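Local coordinates for sgbp-b (Bacteroides uniformis, PDB 7K44), which probably binds xyloglucan at the cell surface of a gut bacterium, as one part of a complex xyloglucan utilization system, at residues Gly54-Ile59 / Asp90-Asn95; Ser132-Ile137 / Ala199-Phe204; Ile155-Arg160 / Leu176-Pro181. One frame throughout, in Å; residues are numbered along the deposited sequence.

Contact 1: residues Gly54-Ile59 / Asp90-Asn95; sequences GNFYEI and DEISFN
Phe56 and Ile92 meet at one end of the N-terminal two-sheet beta sandwich, where the chain leaves strand 48-54 and crosses to strand 59-65 of the other sheet. Phe56 is the centre of an inverse gamma turn, and its chi1 of -59°, with CG anti to the carbonyl carbon, directs the ring at strand 91-95.

The aromatic contacts come first. Ile92 CD1 makes a CH-pi contact over one ring face, 3.7 Å from the centroid of the Phe56 ring and 19° off its normal. Gly54 O lies over the opposite face, toward the rim, Glu91 N sits at the edge in the ring plane, and Asp90 O approaches Phe56 CE2 obliquely at 3.6 Å, so the ring is held between backbone and methyl.

The aliphatic contact is simpler: Ile59 CD1 reaches Ile92 CD1 tip to tip at 3.6 Å. Val108 of strand 103-110 packs on both Phe56 and Ile92, continuing this core into the facing sheet.

Next to the ring the strands pair directly: Asp90 bonds through its main chain to Gly53, while its carboxylate turns away and accepts at OD1 from Asn86. Gly54 CA lies 3.8 Å from Asp90 CB.

Contact 2: residues Ser132-Ile137 / Ala199-Phe204; sequences SSMMPI and AEVPGF
Phe204 lays its ring against the loop that carries Met134 and Pro136. From CB, the side chain swings CG anti to the backbone N (chi1 -170°), which brings the ring against the loop backbone. Met134 O sits over one ring face, offset toward the rim on the CD1-CE1 side. CD1 also packs 4.1 Å from Met134 SD. That sulfur is 5.4 Å from the centroid of the Phe204 ring and 79° off its normal, a Met-aromatic contact made at the ring edge. CE1 approaches a second carbonyl, with Ser133 O at 3.5 Å. At the tip, CZ meets the proline that comes from the opposite direction, 3.6 Å from Pro136 CD. The ring also packs on Cys188 and Leu190 of strand 188-194.

This is the end of the IPT/TIG domain, an immunoglobulin-like sandwich, that faces the next domain: the loop joins strands 127-131 and 141-147 of one sheet, and strand 197-204 is an outermost strand of the other. Gly203 and Phe204 both face Cys188 in a G1 beta bulge, and the positive phi of Gly203 suits glycine. The loop is held in its own way by an ST turn, in which Met135 N donates to Ser133 OG at 3.0 Å and 164°. Ser133 OG also bonds to Glu288 and Met134 N to Gln333, both residues of the following xyloglucan-binding domain.

Beyond its sulfur the Met134 chain, bent at both later torsions, ends in a methyl seated on the bulge. Met134 CE lies 3.3 Å from Gly203 O and 3.5 Å from Pro202 O, a methyl that the sulfur probably polarises slightly, which would suit two carbonyl oxygens. Met134 CE is also 4.0 Å from Val201 CG1.

Contact 3: residues Ile155-Arg160 / Leu176-Pro181; sequences ITMGNR and LTFTMP
Ile155 and Met157 point into the sandwich from strand 152-157, and Leu176 and Phe178 point back from strand 175-179. The two strands belong to the facing sheets of the immunoglobulin-like IPT/TIG domain; the axes of segments 155-157 and 176-179 pass 10.3 Å apart at 58°, so only side chains bridge the gap.

Aliphatic packing begins at Ile155, whose CD1 reaches Leu176 CD1 tip to tip at 4.0 Å. The aromatic contacts centre on Phe178. Its CG is set between the backbone N and the carbonyl carbon (chi1 64°), which stands the ring out into the core. Ile155 CG2 lies over one face, toward the rim, and Ile155 CD1 is 4.1 Å from Phe178 CD2. The Met157 side chain comes to meet the ring from the facing strand, its CE obliquely placed, 3.9 Å from Phe178 CZ. Put a leucine in place of Phe178 and the far end of the ring is gone, which would probably leave a gap beside Ile155 and Met157 and set the methionine freer to turn.

Sulfur contacts form the third group. Met157 SD sits 4.0 Å from Pro181 CD and near Met180 CE; Met157 was modelled in two conformers, so its distances hold for one, and the close approach to Met180 is doubtful. Arg160 adds only its CB beside Pro181, its NE bonding to Ala183 O. With no hydrogen bond between the two segments, the contact rests on apolar packing and burial, and Met157's two conformers are consistent with some freedom in the fit.

In the fold
The three contacts follow the chain through two consecutive beta sandwiches of the same strand plan. Contact 1 comes first, in the N-terminal one, its centre about 41 Å from that of contact 2 and about 38 Å from that of contact 3, with no touch between them. Contacts 2 and 3 share the IPT/TIG domain: residues 155-181 lie within the chain between 132-137 and 199-204, and the centres are about 9 Å apart. They meet where Phe204 CE2 packs 3.6 Å from one conformer's Met157 CE, and strands 152-157 and 197-204 lie in one sheet. Contact 3 lies in that core, while contact 2 ties the sandwich's end to the domain that holds the calcium ion.

Contact 1: residues Gly54-Ile59 / Asp90-Asn95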
loop_
_atom_site.group_PDB
_atom_site.type_symbol
_atom_site.label_atom_id
_atom_site.label_comp_id
_atom_site.label_asym_id
_atom_site.label_seq_id
_atom_site.Cartn_x
_atom_site.Cartn_y
_atom_site.Cartn_z
ATOM N N GLY A 54 5.686 -20.049 -22.483
ATOM C CA GLY A 54 5.185 -21.398 -22.647
ATOM C C GLY A 54 4.942 -21.713 -24.106
ATOM O O GLY A 54 4.847 -20.818 -24.955
ATOM N N ASN A 55 4.861 -23.016 -24.381
ATOM C CA ASN A 55 4.499 -23.541 -25.696
ATOM C C ASN A 55 5.512 -23.160 -26.770
ATOM O O ASN A 55 5.151 -22.891 -27.916
ATOM C CB ASN A 55 3.080 -23.139 -26.103
ATOM C CG ASN A 55 2.046 -23.593 -25.104
ATOM O OD1 ASN A 55 2.123 -24.706 -24.579
ATOM N ND2 ASN A 55 1.072 -22.736 -24.829
ATOM N N PHE A 56 6.793 -23.153 -26.411
ATOM C CA PHE A 56 7.818 -22.845 -27.401
ATOM C C PHE A 56 8.168 -24.068 -28.238
ATOM O O PHE A 56 9.342 -24.438 -28.344
ATOM C CB PHE A 56 9.069 -22.254 -26.741
ATOM C CG PHE A 56 8.815 -20.983 -25.973
ATOM C CD1 PHE A 56 7.995 -19.995 -26.497
ATOM C CD2 PHE A 56 9.402 -20.771 -24.737
ATOM C CE1 PHE A 56 7.764 -18.828 -25.798
ATOM C CE2 PHE A 56 9.176 -19.607 -24.026
ATOM C CZ PHE A 56 8.349 -18.625 -24.560
ATOM N N TYR A 57 7.159 -24.684 -28.856
ATOM C CA TYR A 57 7.362 -25.823 -29.743
ATOM C C TYR A 57 7.643 -25.344 -31.155
ATOM O O TYR A 57 7.054 -24.361 -31.616
ATOM C CB TYR A 57 6.112 -26.702 -29.773
ATOM C CG TYR A 57 5.729 -27.194 -28.418
ATOM C CD1 TYR A 57 6.445 -28.216 -27.815
ATOM C CD2 TYR A 57 4.678 -26.621 -27.720
ATOM C CE1 TYR A 57 6.113 -28.666 -26.565
ATOM C CE2 TYR A 57 4.340 -27.064 -26.461
ATOM C CZ TYR A 57 5.064 -28.086 -25.890
ATOM O OH TYR A 57 4.735 -28.535 -24.637
ATOM N N GLU A 58 8.532 -26.056 -31.841
ATOM C CA GLU A 58 8.830 -25.800 -33.247
ATOM C C GLU A 58 9.222 -24.341 -33.474
ATOM O O GLU A 58 8.738 -23.674 -34.392
ATOM C CB GLU A 58 7.671 -26.223 -34.152
ATOM N N ILE A 59 10.094 -23.839 -32.595
ATOM C CA ILE A 59 10.657 -22.509 -32.783
ATOM C C ILE A 59 11.321 -22.443 -34.143
ATOM O O ILE A 59 12.153 -23.289 -34.494
ATOM C CB ILE A 59 11.685 -22.191 -31.688
ATOM C CG1 ILE A 59 11.038 -22.173 -30.310
ATOM C CG2 ILE A 59 12.383 -20.859 -31.990
ATOM C CD1 ILE A 59 12.054 -22.069 -29.198
ATOM N N ASP A 90 9.293 -23.946 -22.065
ATOM C CA ASP A 90 8.754 -22.715 -21.512
ATOM C C ASP A 90 9.823 -21.689 -21.146
ATOM O O ASP A 90 9.487 -20.637 -20.586
ATOM C CB ASP A 90 7.771 -22.985 -20.355
ATOM C CG ASP A 90 8.445 -23.555 -19.112
ATOM O OD1 ASP A 90 9.659 -23.847 -19.148
ATOM O OD2 ASP A 90 7.743 -23.711 -18.087
ATOM N N GLU A 91 11.090 -21.960 -21.458
ATOM C CA GLU A 91 12.169 -21.013 -21.204
ATOM C C GLU A 91 13.201 -21.127 -22.319
ATOM O O GLU A 91 13.619 -22.231 -22.675
ATOM C CB GLU A 91 12.801 -21.258 -19.823
ATOM C CG GLU A 91 11.839 -21.000 -18.657
ATOM C CD GLU A 91 12.455 -21.200 -17.280
ATOM O OE1 GLU A 91 13.612 -21.661 -17.200
ATOM O OE2 GLU A 91 11.774 -20.890 -16.273
ATOM N N ILE A 92 13.584 -19.988 -22.899
ATOM C CA ILE A 92 14.570 -19.927 -23.975
ATOM C C ILE A 92 15.735 -19.065 -23.509
ATOM O O ILE A 92 15.534 -17.917 -23.094
ATOM C CB ILE A 92 13.969 -19.323 -25.260
ATOM C CG1 ILE A 92 12.765 -20.128 -25.743
ATOM C CG2 ILE A 92 15.029 -19.260 -26.345
ATOM C CD1 ILE A 92 11.950 -19.390 -26.805
ATOM N N SER A 93 16.952 -19.601 -23.597
ATOM C CA SER A 93 18.140 -18.894 -23.140
ATOM C C SER A 93 19.025 -18.518 -24.320
ATOM O O SER A 93 19.203 -19.313 -25.247
ATOM C CB SER A 93 18.931 -19.749 -22.147
ATOM O OG SER A 93 18.213 -19.866 -20.927
ATOM N N PHE A 94 19.591 -17.313 -24.275
ATOM C CA PHE A 94 20.557 -16.894 -25.286
ATOM C C PHE A 94 21.338 -15.691 -24.780
ATOM O O PHE A 94 20.915 -15.004 -23.851
ATOM C CB PHE A 94 19.876 -16.557 -26.622
ATOM C CG PHE A 94 18.935 -15.385 -26.550
ATOM C CD1 PHE A 94 17.607 -15.566 -26.201
ATOM C CD2 PHE A 94 19.385 -14.102 -26.824
ATOM C CE1 PHE A 94 16.737 -14.483 -26.128
ATOM C CE2 PHE A 94 18.524 -13.013 -26.754
ATOM C CZ PHE A 94 17.194 -13.204 -26.414
ATOM N N ASN A 95 22.461 -15.416 -25.443
ATOM C CA ASN A 95 23.280 -14.248 -25.144
ATOM C C ASN A 95 22.969 -13.142 -26.149
ATOM O O ASN A 95 22.769 -13.416 -27.336
ATOM C CB ASN A 95 24.766 -14.609 -25.204
ATOM C CG ASN A 95 25.148 -15.629 -24.147
ATOM O OD1 ASN A 95 24.517 -15.702 -23.093
ATOM N ND2 ASN A 95 26.158 -16.434 -24.437
#

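Contact 2: residues Ser132-Ile137 / Ala199-Phe204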
loop_
_atom_site.group_PDB
_atom_site.type_symbol
_atom_site.label_atom_id
_atom_site.label_comp_id
_atom_site.label_asym_id
_atom_site.label_seq_id
_atom_site.Cartn_x
_atom_site.Cartn_y
_atom_site.Cartn_z
ATOM N N SER A 132 0.596 0.664 1.338
ATOM C CA SER A 132 -0.464 0.126 2.178
ATOM C C SER A 132 -0.775 1.034 3.365
ATOM O O SER A 132 -1.939 1.137 3.772
ATOM C CB SER A 132 -0.114 -1.315 2.567
ATOM O OG SER A 132 1.025 -1.350 3.385
ATOM N N SER A 133 0.224 1.730 3.898
ATOM C CA SER A 133 -0.050 2.699 4.944
ATOM C C SER A 133 1.072 3.723 4.936
ATOM O O SER A 133 2.218 3.398 4.608
ATOM C CB SER A 133 -0.136 2.030 6.316
ATOM O OG SER A 133 -0.258 3.010 7.333
ATOM N N MET A 134 0.731 4.967 5.288
ATOM C CA MET A 134 1.752 5.996 5.447
ATOM C C MET A 134 2.348 5.991 6.838
ATOM O O MET A 134 3.264 6.770 7.114
ATOM C CB MET A 134 1.189 7.380 5.135
ATOM C CG MET A 134 0.770 7.566 3.692
ATOM S SD MET A 134 2.162 7.677 2.531
ATOM C CE MET A 134 2.533 9.426 2.639
ATOM N N MET A 135 1.850 5.134 7.725
ATOM C CA MET A 135 2.385 5.036 9.084
ATOM C C MET A 135 2.356 3.584 9.545
ATOM O O MET A 135 1.717 3.239 10.540
ATOM C CB MET A 135 1.630 5.958 10.048
ATOM C CG MET A 135 2.402 6.191 11.321
ATOM S SD MET A 135 1.606 7.375 12.427
ATOM C CE MET A 135 1.999 8.900 11.604
ATOM N N PRO A 136 3.074 2.699 8.851
ATOM C CA PRO A 136 3.048 1.283 9.239
ATOM C C PRO A 136 3.665 1.056 10.610
ATOM O O PRO A 136 4.670 1.670 10.988
ATOM C CB PRO A 136 3.881 0.590 8.149
ATOM C CG PRO A 136 3.988 1.587 7.055
ATOM C CD PRO A 136 3.963 2.931 7.700
ATOM N N ILE A 137 3.053 0.159 11.349
ATOM C CA ILE A 137 3.546 -0.215 12.666
ATOM C C ILE A 137 4.746 -1.152 12.530
ATOM O O ILE A 137 4.752 -2.071 11.702
ATOM C CB ILE A 137 2.398 -0.848 13.456
ATOM C CG1 ILE A 137 1.373 0.234 13.803
ATOM C CG2 ILE A 137 2.900 -1.477 14.743
ATOM C CD1 ILE A 137 0.090 -0.329 14.298
ATOM N N ALA A 199 12.561 5.879 -6.503
ATOM C CA ALA A 199 11.198 6.371 -6.394
ATOM C C ALA A 199 10.988 6.841 -4.969
ATOM O O ALA A 199 11.413 6.172 -4.023
ATOM C CB ALA A 199 10.191 5.261 -6.703
ATOM N N GLU A 200 10.343 7.996 -4.821
ATOM C CA GLU A 200 10.170 8.622 -3.519
ATOM C C GLU A 200 8.700 8.933 -3.273
ATOM O O GLU A 200 7.984 9.367 -4.182
ATOM C CB GLU A 200 10.987 9.922 -3.421
ATOM C CG GLU A 200 12.484 9.700 -3.280
ATOM C CD GLU A 200 13.284 10.995 -3.323
ATOM O OE1 GLU A 200 12.810 12.017 -2.777
ATOM O OE2 GLU A 200 14.391 10.987 -3.909
ATOM N N VAL A 201 8.260 8.705 -2.039
ATOM C CA VAL A 201 6.932 9.098 -1.569
ATOM C C VAL A 201 7.125 10.086 -0.426
ATOM O O VAL A 201 7.506 9.679 0.683
ATOM C CB VAL A 201 6.112 7.889 -1.085
ATOM C CG1 VAL A 201 4.756 8.351 -0.540
ATOM C CG2 VAL A 201 5.924 6.884 -2.208
ATOM N N PRO A 202 6.879 11.375 -0.635
ATOM C CA PRO A 202 6.991 12.338 0.466
ATOM C C PRO A 202 5.791 12.233 1.401
ATOM O O PRO A 202 4.768 11.628 1.081
ATOM C CB PRO A 202 6.990 13.684 -0.255
ATOM C CG PRO A 202 6.152 13.429 -1.475
ATOM C CD PRO A 202 6.429 12.009 -1.886
ATOM N N GLY A 203 5.931 12.846 2.573
ATOM C CA GLY A 203 4.849 12.813 3.541
ATOM C C GLY A 203 4.729 11.515 4.304
ATOM O O GLY A 203 3.742 11.321 5.022
ATOM N N PHE A 204 5.705 10.625 4.177
ATOM C CA PHE A 204 5.650 9.334 4.844
ATOM C C PHE A 204 5.911 9.481 6.344
ATOM O O PHE A 204 6.668 10.347 6.793
ATOM C CB PHE A 204 6.691 8.406 4.206
ATOM C CG PHE A 204 6.576 6.983 4.645
ATOM C CD1 PHE A 204 5.547 6.182 4.181
ATOM C CD2 PHE A 204 7.514 6.442 5.503
ATOM C CE1 PHE A 204 5.444 4.861 4.597
ATOM C CE2 PHE A 204 7.417 5.134 5.925
ATOM C CZ PHE A 204 6.389 4.342 5.463
#

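Contact 3: residues Ile155-Arg160 / Leu176-Pro181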
loop_
_atom_site.group_PDB
_atom_site.type_symbol
_atom_site.label_atom_id
_atom_site.label_comp_id
_atom_site.label_asym_id
_atom_site.label_seq_id
_atom_site.Cartn_x
_atom_site.Cartn_y
_atom_site.Cartn_z
ATOM N N ILE A 155 15.455 0.010 0.473
ATOM C CA ILE A 155 14.180 0.638 0.793
ATOM C C ILE A 155 14.394 1.422 2.078
ATOM O O ILE A 155 14.796 0.850 3.100
ATOM C CB ILE A 155 13.051 -0.393 0.949
ATOM C CG1 ILE A 155 12.949 -1.258 -0.309
ATOM C CG2 ILE A 155 11.727 0.322 1.230
ATOM C CD1 ILE A 155 11.860 -2.300 -0.260
ATOM N N THR A 156 14.158 2.730 2.021
ATOM C CA THR A 156 14.530 3.620 3.107
ATOM C C THR A 156 13.369 4.541 3.466
ATOM O O THR A 156 12.456 4.788 2.668
ATOM C CB THR A 156 15.757 4.464 2.739
ATOM O OG1 THR A 156 15.447 5.284 1.606
ATOM C CG2 THR A 156 16.934 3.557 2.382
ATOM N N MET A 157 13.437 5.062 4.688
ATOM C CA MET A 157 12.427 5.989 5.198
ATOM C C MET A 157 13.142 6.866 6.220
ATOM O O MET A 157 13.403 6.427 7.341
ATOM C CB MET A 157 11.271 5.229 5.833
ATOM C CG MET A 157 11.708 3.969 6.557
ATOM S SD MET A 157 10.342 2.889 7.002
ATOM C CE MET A 157 9.702 2.429 5.401
ATOM N N GLY A 158 13.459 8.092 5.828
ATOM C CA GLY A 158 14.247 8.919 6.728
ATOM C C GLY A 158 15.599 8.266 6.958
ATOM O O GLY A 158 16.283 7.855 6.016
ATOM N N ASN A 159 15.984 8.136 8.227
ATOM C CA ASN A 159 17.246 7.502 8.586
ATOM C C ASN A 159 17.100 6.014 8.902
ATOM O O ASN A 159 17.964 5.446 9.578
ATOM C CB ASN A 159 17.894 8.243 9.755
ATOM C CG ASN A 159 17.079 8.137 11.024
ATOM O OD1 ASN A 159 15.869 7.904 10.980
ATOM N ND2 ASN A 159 17.737 8.303 12.166
ATOM N N ARG A 160 16.039 5.367 8.425
ATOM C CA ARG A 160 15.836 3.935 8.609
ATOM C C ARG A 160 15.945 3.222 7.270
ATOM O O ARG A 160 15.544 3.760 6.236
ATOM C CB ARG A 160 14.448 3.642 9.188
ATOM C CG ARG A 160 14.112 4.398 10.455
ATOM C CD ARG A 160 14.749 3.752 11.687
ATOM N NE ARG A 160 14.449 4.543 12.874
ATOM C CZ ARG A 160 15.278 5.433 13.406
ATOM N NH1 ARG A 160 16.473 5.630 12.864
ATOM N NH2 ARG A 160 14.915 6.122 14.480
ATOM N N LEU A 176 5.685 -5.144 -4.108
ATOM C CA LEU A 176 6.620 -5.736 -3.170
ATOM C C LEU A 176 6.042 -5.643 -1.770
ATOM O O LEU A 176 5.149 -4.833 -1.500
ATOM C CB LEU A 176 8.040 -5.144 -3.249
ATOM C CG LEU A 176 8.256 -3.656 -2.980
ATOM C CD1 LEU A 176 8.243 -3.354 -1.495
ATOM C CD2 LEU A 176 9.565 -3.201 -3.588
ATOM N N THR A 177 6.555 -6.497 -0.897
ATOM C CA THR A 177 6.265 -6.417 0.525
ATOM C C THR A 177 7.573 -6.383 1.296
ATOM O O THR A 177 8.598 -6.889 0.836
ATOM C CB THR A 177 5.413 -7.595 1.018
ATOM O OG1 THR A 177 6.118 -8.819 0.794
ATOM C CG2 THR A 177 4.100 -7.641 0.291
ATOM N N PHE A 178 7.533 -5.773 2.477
ATOM C CA PHE A 178 8.669 -5.776 3.386
ATOM C C PHE A 178 8.153 -5.651 4.811
ATOM O O PHE A 178 6.992 -5.303 5.043
ATOM C CB PHE A 178 9.688 -4.665 3.065
ATOM C CG PHE A 178 9.158 -3.258 3.236
ATOM C CD1 PHE A 178 9.268 -2.607 4.456
ATOM C CD2 PHE A 178 8.578 -2.575 2.165
ATOM C CE1 PHE A 178 8.789 -1.304 4.623
ATOM C CE2 PHE A 178 8.105 -1.267 2.318
ATOM C CZ PHE A 178 8.212 -0.634 3.556
ATOM N N THR A 179 9.027 -5.943 5.768
ATOM C CA THR A 179 8.704 -5.768 7.175
ATOM C C THR A 179 9.093 -4.364 7.608
ATOM O O THR A 179 10.221 -3.918 7.366
ATOM C CB THR A 179 9.435 -6.802 8.031
ATOM O OG1 THR A 179 9.041 -8.115 7.609
ATOM C CG2 THR A 179 9.109 -6.596 9.516
ATOM N N MET A 180 8.163 -3.671 8.233
ATOM C CA MET A 180 8.433 -2.316 8.662
ATOM C C MET A 180 9.504 -2.332 9.745
ATOM O O MET A 180 9.351 -3.035 10.756
ATOM C CB MET A 180 7.151 -1.689 9.207
ATOM C CG MET A 180 7.333 -0.303 9.778
ATOM S SD MET A 180 7.699 0.883 8.472
ATOM C CE MET A 180 8.112 2.284 9.501
ATOM N N PRO A 181 10.587 -1.584 9.580
ATOM C CA PRO A 181 11.626 -1.537 10.616
ATOM C C PRO A 181 11.253 -0.597 11.753
ATOM O O PRO A 181 10.105 -0.148 11.847
ATOM C CB PRO A 181 12.843 -1.011 9.847
ATOM C CG PRO A 181 12.249 -0.146 8.778
ATOM C CD PRO A 181 10.953 -0.803 8.382
#